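Local structure of alpha-/beta-galactoside alpha-2,3-sialyltransferase (Photobacterium phosphoreum, 2ZWI) at residues 242-248 with 281-286; 113-117 with 324-328; 1-7 with 73-79. The protein probably transfers sialic acid to alpha- or beta-galactosides in alpha-2,3 linkage, and binds cytidine-5'-monophosphate and zinc. All coordinates share one frame; numbering follows the deposited sequence. Where two conformers were deposited one is given.

Interaction 1 of 3, residues 242-248 with 281-286; sequences TNSGTAT and HPSATY. With C5P (cytidine-5'-monophosphate), chain C.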
loop_
_atom_site.group_PDB
_atom_site.type_symbol
_atom_site.label_atom_id
_atom_site.label_comp_id
_atom_site.label_asym_id
_atom_site.label_seq_id
_atom_site.Cartn_x
_atom_site.Cartn_y
_atom_site.Cartn_z
ATOM N N THR A 242 12.941 -8.857 -5.165
ATOM C CA THR A 242 13.247 -7.839 -4.174
ATOM C C THR A 242 14.464 -7.022 -4.641
ATOM O O THR A 242 14.894 -7.161 -5.791
ATOM C CB THR A 242 13.422 -8.448 -2.748
ATOM O OG1 THR A 242 13.500 -7.393 -1.788
ATOM C CG2 THR A 242 14.691 -9.317 -2.658
ATOM N N ASN A 243 15.005 -6.169 -3.768
ATOM C CA ASN A 243 16.231 -5.435 -4.086
ATOM C C ASN A 243 17.402 -5.832 -3.161
ATOM O O ASN A 243 17.249 -6.683 -2.264
ATOM C CB ASN A 243 15.983 -3.913 -4.097
ATOM C CG ASN A 243 15.409 -3.402 -2.788
ATOM O OD1 ASN A 243 15.911 -3.716 -1.712
ATOM N ND2 ASN A 243 14.351 -2.607 -2.875
ATOM N N SER A 244 18.564 -5.218 -3.372
ATOM C CA SER A 244 19.787 -5.618 -2.652
ATOM C C SER A 244 19.733 -5.401 -1.129
ATOM O O SER A 244 20.550 -5.950 -0.392
ATOM C CB SER A 244 21.011 -4.935 -3.269
ATOM O OG SER A 244 20.848 -3.534 -3.254
ATOM N N GLY A 245 18.768 -4.619 -0.652
ATOM C CA GLY A 245 18.552 -4.468 0.789
ATOM C C GLY A 245 18.059 -5.743 1.464
ATOM O O GLY A 245 18.148 -5.881 2.690
ATOM N N THR A 246 17.528 -6.672 0.668
ATOM C CA THR A 246 16.956 -7.928 1.176
ATOM C C THR A 246 17.693 -9.158 0.644
ATOM O O THR A 246 17.934 -10.114 1.398
ATOM C CB THR A 246 15.458 -8.049 0.830
ATOM O OG1 THR A 246 14.725 -7.010 1.491
ATOM C CG2 THR A 246 14.898 -9.389 1.264
ATOM N N ALA A 247 18.036 -9.142 -0.645
ATOM C CA ALA A 247 18.672 -10.308 -1.290
ATOM C C ALA A 247 19.596 -9.938 -2.453
ATOM O O ALA A 247 19.471 -8.872 -3.059
ATOM C CB ALA A 247 17.610 -11.328 -1.754
ATOM N N THR A 248 20.527 -10.830 -2.764
ATOM C CA THR A 248 21.385 -10.633 -3.922
ATOM C C THR A 248 20.690 -11.227 -5.141
ATOM O O THR A 248 19.711 -11.958 -4.993
ATOM C CB THR A 248 22.741 -11.317 -3.730
ATOM O OG1 THR A 248 22.541 -12.727 -3.648
ATOM C CG2 THR A 248 23.430 -10.812 -2.443
ATOM N N HIS A 281 11.428 -5.753 -8.329
ATOM C CA HIS A 281 11.150 -4.658 -7.413
ATOM C C HIS A 281 11.436 -3.341 -8.151
ATOM O O HIS A 281 12.416 -3.268 -8.873
ATOM C CB HIS A 281 12.046 -4.808 -6.175
ATOM C CG HIS A 281 11.659 -3.931 -5.024
ATOM N ND1 HIS A 281 11.852 -2.566 -5.029
ATOM C CD2 HIS A 281 11.127 -4.232 -3.815
ATOM C CE1 HIS A 281 11.434 -2.062 -3.880
ATOM N NE2 HIS A 281 10.986 -3.053 -3.127
ATOM N N PRO A 282 10.560 -2.318 -8.006
ATOM C CA PRO A 282 10.721 -0.999 -8.633
ATOM C C PRO A 282 12.089 -0.338 -8.435
ATOM O O PRO A 282 12.543 0.395 -9.315
ATOM C CB PRO A 282 9.627 -0.167 -7.963
ATOM C CG PRO A 282 8.552 -1.160 -7.711
ATOM C CD PRO A 282 9.300 -2.380 -7.236
ATOM N N SER A 283 12.742 -0.583 -7.304
ATOM C CA SER A 283 14.069 0.005 -7.084
ATOM C C SER A 283 15.270 -0.931 -7.361
ATOM O O SER A 283 16.422 -0.485 -7.299
ATOM C CB SER A 283 14.150 0.660 -5.692
ATOM O OG SER A 283 14.182 -0.313 -4.667
ATOM N N ALA A 284 15.022 -2.200 -7.713
ATOM C CA ALA A 284 16.133 -3.119 -8.032
ATOM C C ALA A 284 16.781 -2.815 -9.394
ATOM O O ALA A 284 16.098 -2.445 -10.364
ATOM C CB ALA A 284 15.691 -4.579 -7.957
ATOM N N THR A 285 18.102 -2.992 -9.448
ATOM C CA THR A 285 18.870 -2.732 -10.664
ATOM C C THR A 285 19.627 -3.979 -11.138
ATOM O O THR A 285 20.439 -3.914 -12.063
ATOM C CB THR A 285 19.805 -1.496 -10.495
ATOM O OG1 THR A 285 21.005 -1.667 -11.257
ATOM C CG2 THR A 285 20.173 -1.299 -9.047
ATOM N N TYR A 286 19.357 -5.119 -10.507
ATOM C CA TYR A 286 19.948 -6.379 -10.965
ATOM C C TYR A 286 18.955 -7.322 -11.668
ATOM O O TYR A 286 19.260 -8.502 -11.839
ATOM C CB TYR A 286 20.705 -7.111 -9.830
ATOM C CG TYR A 286 19.940 -7.335 -8.520
ATOM C CD1 TYR A 286 18.554 -7.519 -8.498
ATOM C CD2 TYR A 286 20.623 -7.409 -7.312
ATOM C CE1 TYR A 286 17.878 -7.751 -7.302
ATOM C CE2 TYR A 286 19.961 -7.635 -6.120
ATOM C CZ TYR A 286 18.586 -7.793 -6.124
ATOM O OH TYR A 286 17.936 -8.023 -4.945
HETATM O O3P C5P C . 8.784 -5.246 -1.244
HETATM P P C5P C . 8.380 -3.926 -0.712
HETATM O O1P C5P C . 7.695 -4.149 0.602
HETATM O O2P C5P C . 9.569 -3.004 -0.727
HETATM O "O5'" C5P C . 7.284 -3.373 -1.736
HETATM C "C5'" C5P C . 6.839 -2.019 -1.715
HETATM C "C4'" C5P C . 6.072 -1.771 -3.004
HETATM O "O4'" C5P C . 6.915 -2.014 -4.146
HETATM C "C3'" C5P C . 4.921 -2.753 -3.175
HETATM O "O3'" C5P C . 3.743 -2.300 -2.520
HETATM C "C2'" C5P C . 4.728 -2.779 -4.669
HETATM O "O2'" C5P C . 4.123 -1.562 -5.116
HETATM C "C1'" C5P C . 6.152 -2.676 -5.172
HETATM N N1 C5P C . 6.779 -3.943 -5.572
HETATM C C2 C5P C . 6.469 -4.466 -6.846
HETATM N N3 C5P C . 7.058 -5.598 -7.278
HETATM C C4 C5P C . 7.939 -6.255 -6.495
HETATM C C5 C5P C . 8.270 -5.767 -5.236
HETATM C C6 C5P C . 7.667 -4.584 -4.789
HETATM O O2 C5P C . 5.629 -3.895 -7.575
HETATM N N4 C5P C . 8.515 -7.383 -6.974
HETATM O O HOH W 1 13.724 -7.596 -8.146
#

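Interaction 2 of 3, residues 113-117 with 324-328; sequences GSAEY and SVFFS. With C5P (cytidine-5'-monophosphate), chain C.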
loop_
_atom_site.group_PDB
_atom_site.type_symbol
_atom_site.label_atom_id
_atom_site.label_comp_id
_atom_site.label_asym_id
_atom_site.label_seq_id
_atom_site.Cartn_x
_atom_site.Cartn_y
_atom_site.Cartn_z
ATOM N N GLY A 113 1.985 -0.296 3.219
ATOM C CA GLY A 113 2.454 -1.623 2.838
ATOM C C GLY A 113 2.690 -2.483 4.067
ATOM O O GLY A 113 1.938 -2.407 5.043
ATOM N N SER A 114 3.759 -3.270 4.031
ATOM C CA SER A 114 4.081 -4.206 5.103
ATOM C C SER A 114 4.476 -3.558 6.443
ATOM O O SER A 114 4.320 -4.180 7.503
ATOM C CB SER A 114 5.206 -5.146 4.643
ATOM O OG SER A 114 6.432 -4.448 4.568
ATOM N N ALA A 115 5.001 -2.334 6.393
ATOM C CA ALA A 115 5.474 -1.632 7.598
ATOM C C ALA A 115 4.403 -1.493 8.681
ATOM O O ALA A 115 4.682 -1.765 9.853
ATOM C CB ALA A 115 6.068 -0.265 7.247
ATOM N N GLU A 116 3.185 -1.086 8.308
ATOM C CA GLU A 116 2.101 -0.993 9.296
ATOM C C GLU A 116 1.850 -2.337 9.982
ATOM O O GLU A 116 1.573 -2.381 11.177
ATOM C CB GLU A 116 0.794 -0.482 8.678
ATOM C CG GLU A 116 0.748 1.016 8.427
ATOM C CD GLU A 116 1.318 1.404 7.065
ATOM O OE1 GLU A 116 0.892 2.446 6.504
ATOM O OE2 GLU A 116 2.181 0.664 6.546
ATOM N N TYR A 117 1.973 -3.425 9.218
ATOM C CA TYR A 117 1.664 -4.777 9.707
ATOM C C TYR A 117 2.776 -5.361 10.568
ATOM O O TYR A 117 2.506 -6.079 11.540
ATOM C CB TYR A 117 1.199 -5.686 8.541
ATOM C CG TYR A 117 -0.142 -5.178 8.070
ATOM C CD1 TYR A 117 -0.231 -4.174 7.100
ATOM C CD2 TYR A 117 -1.323 -5.617 8.672
ATOM C CE1 TYR A 117 -1.465 -3.653 6.718
ATOM C CE2 TYR A 117 -2.563 -5.109 8.284
ATOM C CZ TYR A 117 -2.619 -4.123 7.319
ATOM O OH TYR A 117 -3.839 -3.614 6.955
ATOM N N SER A 324 5.685 -6.232 0.570
ATOM C CA SER A 324 4.349 -5.645 0.701
ATOM C C SER A 324 3.360 -6.147 -0.349
ATOM O O SER A 324 2.154 -6.155 -0.100
ATOM C CB SER A 324 4.415 -4.119 0.625
ATOM O OG SER A 324 5.314 -3.606 1.588
ATOM N N VAL A 325 3.867 -6.553 -1.514
ATOM C CA VAL A 325 3.030 -7.085 -2.614
ATOM C C VAL A 325 2.057 -8.177 -2.149
ATOM O O VAL A 325 0.875 -8.164 -2.511
ATOM C CB VAL A 325 3.899 -7.642 -3.782
ATOM C CG1 VAL A 325 3.065 -8.511 -4.735
ATOM C CG2 VAL A 325 4.556 -6.512 -4.544
ATOM N N PHE A 326 2.552 -9.111 -1.337
ATOM C CA PHE A 326 1.737 -10.233 -0.869
ATOM C C PHE A 326 0.569 -9.816 0.034
ATOM O O PHE A 326 -0.371 -10.584 0.189
ATOM C CB PHE A 326 2.596 -11.284 -0.149
ATOM C CG PHE A 326 3.645 -11.936 -1.023
ATOM C CD1 PHE A 326 3.325 -13.033 -1.833
ATOM C CD2 PHE A 326 4.961 -11.477 -1.010
ATOM C CE1 PHE A 326 4.310 -13.658 -2.627
ATOM C CE2 PHE A 326 5.946 -12.088 -1.790
ATOM C CZ PHE A 326 5.623 -13.178 -2.610
ATOM N N PHE A 327 0.630 -8.615 0.624
ATOM C CA PHE A 327 -0.453 -8.089 1.479
ATOM C C PHE A 327 -1.690 -7.627 0.705
ATOM O O PHE A 327 -2.804 -7.658 1.238
ATOM C CB PHE A 327 0.048 -6.940 2.359
ATOM C CG PHE A 327 0.902 -7.383 3.515
ATOM C CD1 PHE A 327 0.338 -7.589 4.774
ATOM C CD2 PHE A 327 2.270 -7.593 3.349
ATOM C CE1 PHE A 327 1.132 -8.005 5.847
ATOM C CE2 PHE A 327 3.067 -8.011 4.424
ATOM C CZ PHE A 327 2.495 -8.213 5.667
ATOM N N SER A 328 -1.502 -7.184 -0.532
ATOM C CA SER A 328 -2.633 -6.724 -1.349
ATOM C C SER A 328 -3.085 -7.763 -2.376
ATOM O O SER A 328 -4.120 -7.595 -3.031
ATOM C CB SER A 328 -2.307 -5.399 -2.039
ATOM O OG SER A 328 -1.192 -5.533 -2.892
HETATM O O3P C5P C . 8.784 -5.246 -1.244
HETATM P P C5P C . 8.380 -3.926 -0.712
HETATM O O1P C5P C . 7.695 -4.149 0.602
HETATM O O2P C5P C . 9.569 -3.004 -0.727
HETATM O "O5'" C5P C . 7.284 -3.373 -1.736
HETATM C "C5'" C5P C . 6.839 -2.019 -1.715
HETATM C "C4'" C5P C . 6.072 -1.771 -3.004
HETATM O "O4'" C5P C . 6.915 -2.014 -4.146
HETATM C "C3'" C5P C . 4.921 -2.753 -3.175
HETATM O "O3'" C5P C . 3.743 -2.300 -2.520
HETATM C "C2'" C5P C . 4.728 -2.779 -4.669
HETATM O "O2'" C5P C . 4.123 -1.562 -5.116
HETATM C "C1'" C5P C . 6.152 -2.676 -5.172
HETATM N N1 C5P C . 6.779 -3.943 -5.572
HETATM C C2 C5P C . 6.469 -4.466 -6.846
HETATM N N3 C5P C . 7.058 -5.598 -7.278
HETATM C C4 C5P C . 7.939 -6.255 -6.495
HETATM C C5 C5P C . 8.270 -5.767 -5.236
HETATM C C6 C5P C . 7.667 -4.584 -4.789
HETATM O O2 C5P C . 5.629 -3.895 -7.575
HETATM N N4 C5P C . 8.515 -7.383 -6.974
#

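Interaction 3 of 3, residues 1-7 with 73-79; sequences KNKTIEV and EIKKVII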
loop_
_atom_site.group_PDB
_atom_site.type_symbol
_atom_site.label_atom_id
_atom_site.label_comp_id
_atom_site.label_asym_id
_atom_site.label_seq_id
_atom_site.Cartn_x
_atom_site.Cartn_y
_atom_site.Cartn_z
ATOM N N LYS A 1 -19.863 29.693 1.837
ATOM C CA LYS A 1 -19.069 28.614 2.523
ATOM C C LYS A 1 -19.748 27.239 2.396
ATOM O O LYS A 1 -20.308 26.702 3.361
ATOM C CB LYS A 1 -18.798 28.981 3.988
ATOM C CG LYS A 1 -17.933 27.966 4.725
ATOM C CD LYS A 1 -16.778 28.615 5.425
ATOM C CE LYS A 1 -17.088 28.945 6.863
ATOM N NZ LYS A 1 -15.957 29.708 7.473
ATOM N N ASN A 2 -19.698 26.693 1.185
ATOM C CA ASN A 2 -20.320 25.412 0.883
ATOM C C ASN A 2 -19.392 24.484 0.095
ATOM O O ASN A 2 -19.806 23.407 -0.360
ATOM C CB ASN A 2 -21.642 25.621 0.126
ATOM C CG ASN A 2 -21.478 26.470 -1.129
ATOM O OD1 ASN A 2 -20.404 27.026 -1.392
ATOM N ND2 ASN A 2 -22.552 26.578 -1.911
ATOM N N LYS A 3 -18.139 24.893 -0.069
ATOM C CA LYS A 3 -17.214 24.095 -0.873
ATOM C C LYS A 3 -16.372 23.112 -0.073
ATOM O O LYS A 3 -15.971 23.389 1.060
ATOM C CB LYS A 3 -16.342 24.976 -1.770
ATOM C CG LYS A 3 -17.160 25.749 -2.799
ATOM C CD LYS A 3 -16.297 26.393 -3.868
ATOM C CE LYS A 3 -15.391 27.470 -3.301
ATOM N NZ LYS A 3 -14.901 28.391 -4.380
ATOM N N THR A 4 -16.160 21.940 -0.666
ATOM C CA THR A 4 -15.240 20.974 -0.098
ATOM C C THR A 4 -14.045 20.778 -1.018
ATOM O O THR A 4 -14.189 20.606 -2.223
ATOM C CB THR A 4 -15.916 19.628 0.299
ATOM O OG1 THR A 4 -14.972 18.555 0.172
ATOM C CG2 THR A 4 -17.125 19.340 -0.562
ATOM N N ILE A 5 -12.858 20.855 -0.429
ATOM C CA ILE A 5 -11.614 20.604 -1.135
ATOM C C ILE A 5 -11.109 19.230 -0.712
ATOM O O ILE A 5 -11.089 18.920 0.471
ATOM C CB ILE A 5 -10.544 21.681 -0.786
ATOM C CG1 ILE A 5 -10.991 23.062 -1.272
ATOM C CG2 ILE A 5 -9.174 21.338 -1.381
ATOM C CD1 ILE A 5 -10.097 24.158 -0.760
ATOM N N GLU A 6 -10.697 18.420 -1.687
ATOM C CA GLU A 6 -10.120 17.101 -1.436
ATOM C C GLU A 6 -8.607 17.140 -1.647
ATOM O O GLU A 6 -8.130 17.552 -2.704
ATOM C CB GLU A 6 -10.762 16.060 -2.358
ATOM C CG GLU A 6 -12.268 15.914 -2.183
ATOM C CD GLU A 6 -12.929 15.054 -3.268
ATOM O OE1 GLU A 6 -12.234 14.254 -3.947
ATOM O OE2 GLU A 6 -14.158 15.179 -3.437
ATOM N N VAL A 7 -7.858 16.720 -0.631
ATOM C CA VAL A 7 -6.393 16.737 -0.669
ATOM C C VAL A 7 -5.913 15.292 -0.773
ATOM O O VAL A 7 -6.382 14.428 -0.032
ATOM C CB VAL A 7 -5.793 17.397 0.608
ATOM C CG1 VAL A 7 -4.283 17.204 0.680
ATOM C CG2 VAL A 7 -6.133 18.882 0.658
ATOM N N GLU A 73 -14.725 30.505 1.544
ATOM C CA GLU A 73 -15.703 29.704 0.821
ATOM C C GLU A 73 -15.602 28.201 1.121
ATOM O O GLU A 73 -16.410 27.411 0.623
ATOM C CB GLU A 73 -15.563 29.960 -0.679
ATOM C CG GLU A 73 -15.713 31.436 -1.076
ATOM C CD GLU A 73 -15.778 31.662 -2.585
ATOM O OE1 GLU A 73 -15.995 30.684 -3.342
ATOM O OE2 GLU A 73 -15.622 32.830 -3.019
ATOM N N ILE A 74 -14.621 27.818 1.935
ATOM C CA ILE A 74 -14.315 26.410 2.156
ATOM C C ILE A 74 -14.980 25.866 3.425
ATOM O O ILE A 74 -14.574 26.155 4.544
ATOM C CB ILE A 74 -12.778 26.114 2.170
ATOM C CG1 ILE A 74 -12.072 26.651 0.906
ATOM C CG2 ILE A 74 -12.513 24.609 2.399
ATOM C CD1 ILE A 74 -12.757 26.317 -0.437
ATOM N N LYS A 75 -16.011 25.067 3.223
ATOM C CA LYS A 75 -16.692 24.415 4.325
ATOM C C LYS A 75 -15.847 23.287 4.937
ATOM O O LYS A 75 -15.700 23.206 6.167
ATOM C CB LYS A 75 -18.044 23.886 3.833
ATOM C CG LYS A 75 -18.548 22.643 4.543
ATOM C CD LYS A 75 -19.092 22.964 5.920
ATOM C CE LYS A 75 -20.607 23.126 5.909
ATOM N NZ LYS A 75 -21.132 23.014 7.302
ATOM N N LYS A 76 -15.272 22.450 4.074
ATOM C CA LYS A 76 -14.614 21.216 4.504
ATOM C C LYS A 76 -13.370 20.888 3.678
ATOM O O LYS A 76 -13.317 21.168 2.487
ATOM C CB LYS A 76 -15.618 20.050 4.439
ATOM C CG LYS A 76 -15.027 18.646 4.624
ATOM C CD LYS A 76 -16.103 17.574 4.751
ATOM C CE LYS A 76 -16.795 17.275 3.424
ATOM N NZ LYS A 76 -17.909 16.287 3.577
ATOM N N VAL A 77 -12.378 20.280 4.330
ATOM C CA VAL A 77 -11.225 19.689 3.641
ATOM C C VAL A 77 -11.176 18.195 4.003
ATOM O O VAL A 77 -11.177 17.822 5.189
ATOM C CB VAL A 77 -9.879 20.393 4.013
ATOM C CG1 VAL A 77 -8.680 19.704 3.343
ATOM C CG2 VAL A 77 -9.924 21.874 3.635
ATOM N N ILE A 78 -11.185 17.347 2.980
ATOM C CA ILE A 78 -10.937 15.927 3.164
ATOM C C ILE A 78 -9.479 15.666 2.793
ATOM O O ILE A 78 -9.070 15.928 1.663
ATOM C CB ILE A 78 -11.895 15.041 2.308
ATOM C CG1 ILE A 78 -13.362 15.464 2.519
ATOM C CG2 ILE A 78 -11.724 13.564 2.673
ATOM C CD1 ILE A 78 -14.350 14.738 1.619
ATOM N N ILE A 79 -8.693 15.185 3.750
ATOM C CA ILE A 79 -7.294 14.867 3.495
ATOM C C ILE A 79 -7.124 13.350 3.351
ATOM O O ILE A 79 -7.513 12.584 4.233
ATOM C CB ILE A 79 -6.342 15.396 4.603
ATOM C CG1 ILE A 79 -6.655 16.859 4.962
ATOM C CG2 ILE A 79 -4.876 15.258 4.158
ATOM C CD1 ILE A 79 -6.091 17.288 6.316
#

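Interaction 1 of 3, residues 242-248 with 281-286
Asn243 and His281 meet at the wall of the CMP pocket, where two loops leave the C-terminal ends of parallel neighbouring strands, 236-240 and 275-279, in one half of a GT-B fold. Asn243 forms an Asx turn: its OD1 accepts from Gly245 N at 3.2 Å, which holds the amide in place and sends ND2 to the other loop. There ND2 sits 3.1 Å above the plane of the His281 ring, towards its CE1 rim, with amide and ring planes 64° apart. The same Asn243 ND2 gives a weak, bent hydrogen bond to Ser283 OG (2.9 Å, 122°). The imidazole is fixed at its edge as well, since Ser283 N donates to His281 ND1 (3.1 Å) almost exactly in the ring plane. Away from the phosphate, a water joins Thr242 O (2.7 Å) to His281 N, and Ala284 CB packs against Thr242 O. Further along, the phenol of Tyr286 reaches into the turn of 243-247, with Ala247 O near its ring plane; the bond suggested by the OH to Ala247 O distance is doubtful, because that hydroxyl is modelled too close to Asn243 C. With ND1 occupied as an acceptor, His281 NE2 donates to C5P O2P at 2.8 Å and 166°. Ser283 N thus fixes the rotation of a phosphate-binding histidine, while Asn243 covers one face of its ring.

Interaction 2 of 3, residues 113-117 with 324-328
Ser114 and Ser324 have their CA atoms 4.6 Å apart where the first turn of helix 114-125 meets the start of the short, weakly bonded helix 325-328. These elements follow strands of different parallel sheets, so the contact spans the cleft between the two halves of the GT-B fold, with the nucleotide beside it. Ser324 OG is the hub. It accepts from Ser114 N (2.9 Å, 164°), and it also bonds to C5P O1P at 2.6 Å. Ser324 N donates to that same phosphate oxygen at 2.9 Å. The torsion explains the double grip: chi1 of -55° sets OG next to its own backbone N, so hydroxyl and amide converge on one oxygen. A glycerol, probably from the crystallisation liquor, also bonds to this hydroxyl. On the nucleotide side, Val325 CG2 rests 3.5 Å from the base atom C5P N1.

Next to the serine pair, Phe327 fills the angle between the two backbones. Ser114 CA lies over one face of its ring, towards the rim, and Ser114 CB approaches Phe327 CE2 to 3.6 Å. One turn on, Tyr117 CB touches Phe327 CE1, also at 3.6 Å. The Tyr117 and Phe327 side chains run antiparallel past one another; their ring centroids are 5.4 Å apart and the planes inclined by 31°, an oblique aromatic pair. The Tyr117 hydroxyl is bound by Asp111 and Arg174 N, and Met355 of helix 350-357 packs on Phe327.

Direct neutralisation of the phosphate in this contact falls to Ser324 N and OG. The start of helix 114-125 acts only indirectly, through the Ser324 hydroxyl, which it may polarise, consistent with nucleotide binding being linked to how the two halves meet.

Interaction 3 of 3, residues 1-7 with 73-79
Ile5 and Ile74 meet at one end of an apolar row on two neighbouring parallel strands, 3-10 and 74-82, of the seven-stranded sheet; segments 3-7 and 74-79 cross at -25°. The isoleucines lie at about a right angle, and the end of Ile5 settles on the end of Ile74: their CD1 atoms are 3.4 Å apart, closer than ordinary van der Waals contact. Further along the same face Val7 straddles two neighbours. One branch, Val7 CG2, leans back to Val77 CG1 at 3.8 Å, while CG1 runs beside Ile79 CG2 at 4.0 Å. Over this surface lies helix 58-70, whose Leu65 touches Ile5 and Val77, while helix 86-98 covers Ile79.

The backbone is stepped by a beta bulge at Lys75. Lys3 pairs with Ile74 but Thr4 with Lys76, and the extra residue has a helix-like backbone (phi -72°, psi -46°). Lys3 O faces two amides: Lys76 N at 3.2 Å and, more weakly, Lys75 N at 2.7 Å. Beyond the step the ladder is regular through Val7 N to Ile78 O and runs on to Asn80. At the exposed strand starts Lys3 and Glu73 lie side by side, and NZ reaches OE1 at 2.7 Å in a salt bridge, approaching the carboxylate from its anti side and well out of its plane. On the reverse face, Glu6 is held by Asn30 and Ser28.

Chemically the pair is graded: an ion pair and lysines at the strand starts give way to buried aliphatics; backbone bonds and aliphatic contacts join the strands, and the same face carries the helices.

From the N terminus, interaction 3 comes first: strand 3-10 pairs with strand 74-82, closing a loop of 65 residues and setting two middle strands of the seven-stranded sheet side by side. It is complete before the others begin. Interaction 2 then spans 206 residues, from the start of helix 114-125 in that first half to residues 324-328, next to the six-stranded sheet of the second half. Nested within this long loop, interaction 1 closes 32 residues between two loops of the second half. Interactions 1 and 2 lie about 17 Å apart between centres without touching, and CMP bridges them; interaction 3 sits far away, about 41 Å from interaction 1 between centres.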